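Local coordinates for protein glycerol-3-phosphate dehydrogenase [NAD(+)] 1 (Saccharomyces cerevisiae, PDB 4FGW) that catalyses the NAD-dependent interconversion of dihydroxyacetone phosphate and sn-glycerol 3-phosphate, driving glycerol production and accumulation during hyperosmotic stress, at residues A[33-38]-A[62-67]; A[50-55]-A[225-230]. All blocks are in the same frame, centred on the assembly; numbering follows the deposited sequence.

Contact 1. Residues A[33-38]-A[62-67]; sequences KPFKVT and EVFAPI
Phe35 and Phe64 pair as a parallel beta bridge, and two backbone hydrogen bonds from Phe35 straddle Phe64. Phe35 N gives its hydrogen to Val63 O at 2.8 Å in a nearly straight bond (173°), while Phe35 O accepts from Ala65 N, also at 2.8 Å. The same oxygen also receives a CA-H...O contact from Phe64 CA at 3.3 Å. Both phenylalanine side chains leave on one face of the sheet. Each has CG beside its backbone N and anti to its carbonyl carbon (chi1 -56° for Phe35, -49° for Phe64), yet the rings do not stack: Phe64 CD1 lies 3.8 Å from Phe35 CB and meets the Phe35 ring at its edge. Val63 CG1 covers one face of the Phe64 ring, over its centre, and Val37 CG2 reaches Phe64 CD1 at 4.1 Å. Away from the aromatic pair, Ala65 CB rests against Lys36, 4.0 Å from Lys36 CG, and Pro34 CB packs on the backbone of Phe64 and Ala65. The pairing ends where the chain turns a corner at Pro66; beyond it Val37 bonds through its backbone to Gln69 in strand 67-71. On its other edge, strand 35-40 pairs with strand 120-123, from which Ile120 packs against Phe35, Val37 and Phe64. Val217 of helix 215-222 packs on Phe35 and Phe64, and Leu221 on Phe64 and Val37, while Cys57 of helix 44-59 touches Val37 and Phe64.

Contact 2. Residues A[50-55]-A[225-230]; sequences AKVVAE and PYFHVS
Tyr226 and Glu55 reach for each other from opposite directions, the phenol from just ahead of strand 227-232 and the carboxylate from helix 44-59. Tyr226 OH donates to Glu55 OE1 over 2.6 Å, meeting it on the syn side but 22° out of the carboxylate plane. Glu55 OE1 lies in the plane of the tyrosine ring, at its edge, whereas the carboxylate as a whole is turned 71° from that ring. The other oxygen, Glu55 OE2, takes a salt bridge from Lys51 NZ at 2.8 Å through its syn lone pair, one helical turn back. Lys51 runs out extended and bends only at its last torsion (chi4 -81°), which brings the ammonium round to the carboxylate. Both oxygens are therefore held, and OE1 also forms a salt bridge with Arg224, while Lys51 has a second acidic partner in Glu191. These two cations would be expected to favour the charged form of Glu55. With an alanine here, the buried Tyr226 hydroxyl is likely to lose its acceptor, and Arg224 and Lys51 a carboxylate partner. Beside this polar group, the two methyls of Val52 part: CG2 lies 3.7 Å from Tyr226 OH, and CG1 approaches Phe227 CD2 at 4.1 Å, the valine and phenylalanine side chains crossing at about a right angle. Val188 of helix 185-189 packs against Val52, Tyr226 and Phe227 together. Strand 227-232, one of the two edge strands of the main sheet within this chain, pairs with strand 194-199, whose Ser194 and Thr196 also touch Phe227; helix 44-59 is thus fastened to the far end of that sheet.

How the contacts relate
The centres of the two contacts lie 15 Å apart in the nucleotide-binding domain, and they meet where Val37 CG1 packs on Val53 CG1 at 3.7 Å. Their segments alternate along the chain: strand 35-40, helix 44-59 and strand 64-65 follow one another, and 225-230 comes some 160 residues later. The glycine-rich motif of a Rossmann-type fold (Gly41, Gly43 and Gly46) runs from the turn after strand 35-40 into the first turn of helix 44-59, and by similarity binds NAD(+). Contact 1 joins the two ends of this strand-helix-strand unit, whereas contact 2 ties its helix to strand 227-232 at the sheet's edge. Helix 215-222 packs beside both contacts, bridging them.

Contact 1. Residues A[33-38]-A[62-67]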
# COMPACT_ATOMS: atom_id res chain seq x y z
N LYS A 33 -11.53 31.34 27.45
CA LYS A 33 -12.55 30.60 26.71
C LYS A 33 -12.02 30.01 25.37
O LYS A 33 -12.03 28.78 25.26
CB LYS A 33 -13.87 31.40 26.57
CG LYS A 33 -14.95 30.77 25.70
CD LYS A 33 -15.62 29.54 26.32
CE LYS A 33 -16.68 28.94 25.43
NZ LYS A 33 -16.14 28.50 24.11
N PRO A 34 -11.54 30.80 24.37
CA PRO A 34 -11.01 30.16 23.14
C PRO A 34 -9.64 29.54 23.40
O PRO A 34 -8.96 29.92 24.37
CB PRO A 34 -10.93 31.32 22.12
CG PRO A 34 -11.53 32.52 22.82
CD PRO A 34 -11.41 32.27 24.28
N PHE A 35 -9.23 28.58 22.56
CA PHE A 35 -7.97 27.87 22.74
C PHE A 35 -6.74 28.57 22.18
O PHE A 35 -6.66 28.82 20.97
CB PHE A 35 -8.07 26.41 22.26
CG PHE A 35 -9.16 25.59 22.90
CD1 PHE A 35 -9.13 25.30 24.26
CD2 PHE A 35 -10.22 25.10 22.14
CE1 PHE A 35 -10.15 24.55 24.86
CE2 PHE A 35 -11.24 24.35 22.74
CZ PHE A 35 -11.20 24.08 24.09
N LYS A 36 -5.78 28.88 23.06
CA LYS A 36 -4.51 29.51 22.70
C LYS A 36 -3.55 28.38 22.29
O LYS A 36 -3.39 27.41 23.04
CB LYS A 36 -3.96 30.31 23.88
CG LYS A 36 -3.26 31.60 23.47
CD LYS A 36 -3.00 32.53 24.66
CE LYS A 36 -4.12 33.53 24.89
NZ LYS A 36 -3.81 34.45 26.01
N VAL A 37 -2.98 28.47 21.08
CA VAL A 37 -2.09 27.43 20.54
C VAL A 37 -0.63 27.90 20.43
O VAL A 37 -0.37 28.99 19.92
CB VAL A 37 -2.60 26.81 19.20
CG1 VAL A 37 -1.96 25.45 18.93
CG2 VAL A 37 -4.13 26.69 19.18
N THR A 38 0.30 27.06 20.90
CA THR A 38 1.75 27.29 20.83
C THR A 38 2.44 26.09 20.18
O THR A 38 2.15 24.94 20.52
CB THR A 38 2.34 27.66 22.20
OG1 THR A 38 1.76 28.89 22.65
CG2 THR A 38 3.87 27.80 22.18
N GLU A 62 -14.18 31.57 17.08
CA GLU A 62 -15.06 31.17 18.19
C GLU A 62 -14.50 29.94 18.94
O GLU A 62 -14.97 29.62 20.03
CB GLU A 62 -16.50 30.92 17.67
CG GLU A 62 -16.74 29.60 16.92
CD GLU A 62 -16.13 29.37 15.55
OE1 GLU A 62 -16.26 28.23 15.04
OE2 GLU A 62 -15.54 30.31 14.97
N VAL A 63 -13.49 29.27 18.34
CA VAL A 63 -12.85 28.06 18.87
C VAL A 63 -11.42 28.34 19.36
O VAL A 63 -11.07 27.96 20.48
CB VAL A 63 -12.90 26.88 17.86
CG1 VAL A 63 -12.29 25.61 18.46
CG2 VAL A 63 -14.33 26.61 17.41
N PHE A 64 -10.60 29.00 18.53
CA PHE A 64 -9.21 29.29 18.87
C PHE A 64 -8.90 30.77 18.98
O PHE A 64 -9.49 31.58 18.26
CB PHE A 64 -8.25 28.63 17.85
CG PHE A 64 -8.52 27.18 17.55
CD1 PHE A 64 -8.16 26.18 18.46
CD2 PHE A 64 -9.13 26.80 16.36
CE1 PHE A 64 -8.41 24.84 18.18
CE2 PHE A 64 -9.38 25.45 16.09
CZ PHE A 64 -9.03 24.48 17.00
N ALA A 65 -7.92 31.11 19.84
CA ALA A 65 -7.42 32.48 20.04
C ALA A 65 -6.79 32.97 18.72
O ALA A 65 -6.32 32.13 17.94
CB ALA A 65 -6.39 32.50 21.16
N PRO A 66 -6.83 34.28 18.40
CA PRO A 66 -6.32 34.73 17.08
C PRO A 66 -4.84 34.47 16.79
O PRO A 66 -4.52 34.06 15.69
CB PRO A 66 -6.64 36.24 17.07
CG PRO A 66 -7.68 36.42 18.11
CD PRO A 66 -7.38 35.42 19.17
N ILE A 67 -3.97 34.69 17.79
CA ILE A 67 -2.51 34.58 17.69
C ILE A 67 -1.99 33.19 18.05
O ILE A 67 -2.40 32.61 19.06
CB ILE A 67 -1.81 35.69 18.54
CG1 ILE A 67 -2.54 37.04 18.44
CG2 ILE A 67 -0.33 35.84 18.19
CD1 ILE A 67 -3.25 37.46 19.73

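Contact 2. Residues A[50-55]-A[225-230]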
# COMPACT_ATOMS: atom_id res chain seq x y z
N ALA A 50 2.96 25.25 12.20
CA ALA A 50 2.59 26.52 12.82
C ALA A 50 1.82 27.41 11.84
O ALA A 50 0.95 28.16 12.26
CB ALA A 50 3.84 27.23 13.31
N LYS A 51 2.13 27.29 10.52
CA LYS A 51 1.46 28.02 9.43
C LYS A 51 0.04 27.44 9.26
O LYS A 51 -0.92 28.21 9.13
CB LYS A 51 2.27 27.89 8.13
CG LYS A 51 1.64 28.56 6.90
CD LYS A 51 2.42 28.23 5.64
CE LYS A 51 1.80 28.81 4.39
NZ LYS A 51 0.67 27.99 3.88
N VAL A 52 -0.08 26.09 9.29
CA VAL A 52 -1.33 25.32 9.20
C VAL A 52 -2.27 25.71 10.36
O VAL A 52 -3.45 26.02 10.14
CB VAL A 52 -0.99 23.80 9.18
CG1 VAL A 52 -2.21 22.93 9.50
CG2 VAL A 52 -0.36 23.39 7.85
N VAL A 53 -1.72 25.74 11.60
CA VAL A 53 -2.42 26.09 12.83
C VAL A 53 -2.86 27.57 12.84
O VAL A 53 -4.01 27.85 13.17
CB VAL A 53 -1.59 25.65 14.07
CG1 VAL A 53 -2.03 26.36 15.34
CG2 VAL A 53 -1.66 24.13 14.26
N ALA A 54 -1.97 28.51 12.42
CA ALA A 54 -2.29 29.95 12.35
C ALA A 54 -3.41 30.26 11.36
O ALA A 54 -4.22 31.16 11.61
CB ALA A 54 -1.04 30.76 12.03
N GLU A 55 -3.46 29.51 10.24
CA GLU A 55 -4.49 29.63 9.20
C GLU A 55 -5.86 29.24 9.77
O GLU A 55 -6.85 29.91 9.50
CB GLU A 55 -4.14 28.73 8.00
CG GLU A 55 -3.15 29.34 7.03
CD GLU A 55 -2.53 28.38 6.03
OE1 GLU A 55 -3.11 27.30 5.80
OE2 GLU A 55 -1.46 28.72 5.48
N PRO A 225 -7.70 22.56 3.14
CA PRO A 225 -8.09 21.94 1.85
C PRO A 225 -6.93 21.19 1.16
O PRO A 225 -7.16 20.18 0.49
CB PRO A 225 -8.58 23.13 1.01
CG PRO A 225 -8.92 24.20 2.03
CD PRO A 225 -7.89 24.02 3.10
N TYR A 226 -5.69 21.66 1.37
CA TYR A 226 -4.44 21.09 0.85
C TYR A 226 -3.80 20.08 1.84
O TYR A 226 -2.74 19.52 1.54
CB TYR A 226 -3.45 22.22 0.50
CG TYR A 226 -2.99 23.03 1.70
CD1 TYR A 226 -1.91 22.62 2.48
CD2 TYR A 226 -3.61 24.23 2.03
CE1 TYR A 226 -1.49 23.37 3.58
CE2 TYR A 226 -3.19 25.00 3.12
CZ TYR A 226 -2.13 24.56 3.89
OH TYR A 226 -1.70 25.30 4.97
N PHE A 227 -4.39 19.90 3.02
CA PHE A 227 -3.84 19.02 4.06
C PHE A 227 -4.98 18.31 4.77
O PHE A 227 -5.48 18.81 5.79
CB PHE A 227 -3.00 19.87 5.04
CG PHE A 227 -2.11 19.15 6.02
CD1 PHE A 227 -1.15 18.24 5.57
CD2 PHE A 227 -2.16 19.45 7.38
CE1 PHE A 227 -0.28 17.62 6.48
CE2 PHE A 227 -1.28 18.83 8.27
CZ PHE A 227 -0.34 17.93 7.81
N HIS A 228 -5.41 17.16 4.21
CA HIS A 228 -6.52 16.38 4.75
C HIS A 228 -6.15 15.71 6.07
O HIS A 228 -5.10 15.07 6.17
CB HIS A 228 -7.04 15.36 3.73
CG HIS A 228 -7.86 15.95 2.61
ND1 HIS A 228 -7.91 17.31 2.39
CD2 HIS A 228 -8.63 15.32 1.70
CE1 HIS A 228 -8.72 17.47 1.35
NE2 HIS A 228 -9.17 16.30 0.90
N VAL A 229 -7.00 15.91 7.09
CA VAL A 229 -6.78 15.38 8.42
C VAL A 229 -7.83 14.36 8.82
O VAL A 229 -9.03 14.60 8.66
CB VAL A 229 -6.62 16.54 9.47
CG1 VAL A 229 -6.68 16.03 10.91
CG2 VAL A 229 -5.33 17.31 9.24
N SER A 230 -7.37 13.21 9.33
CA SER A 230 -8.22 12.16 9.88
C SER A 230 -7.85 12.06 11.36
O SER A 230 -6.67 11.86 11.68
CB SER A 230 -7.99 10.84 9.17
OG SER A 230 -8.63 9.78 9.87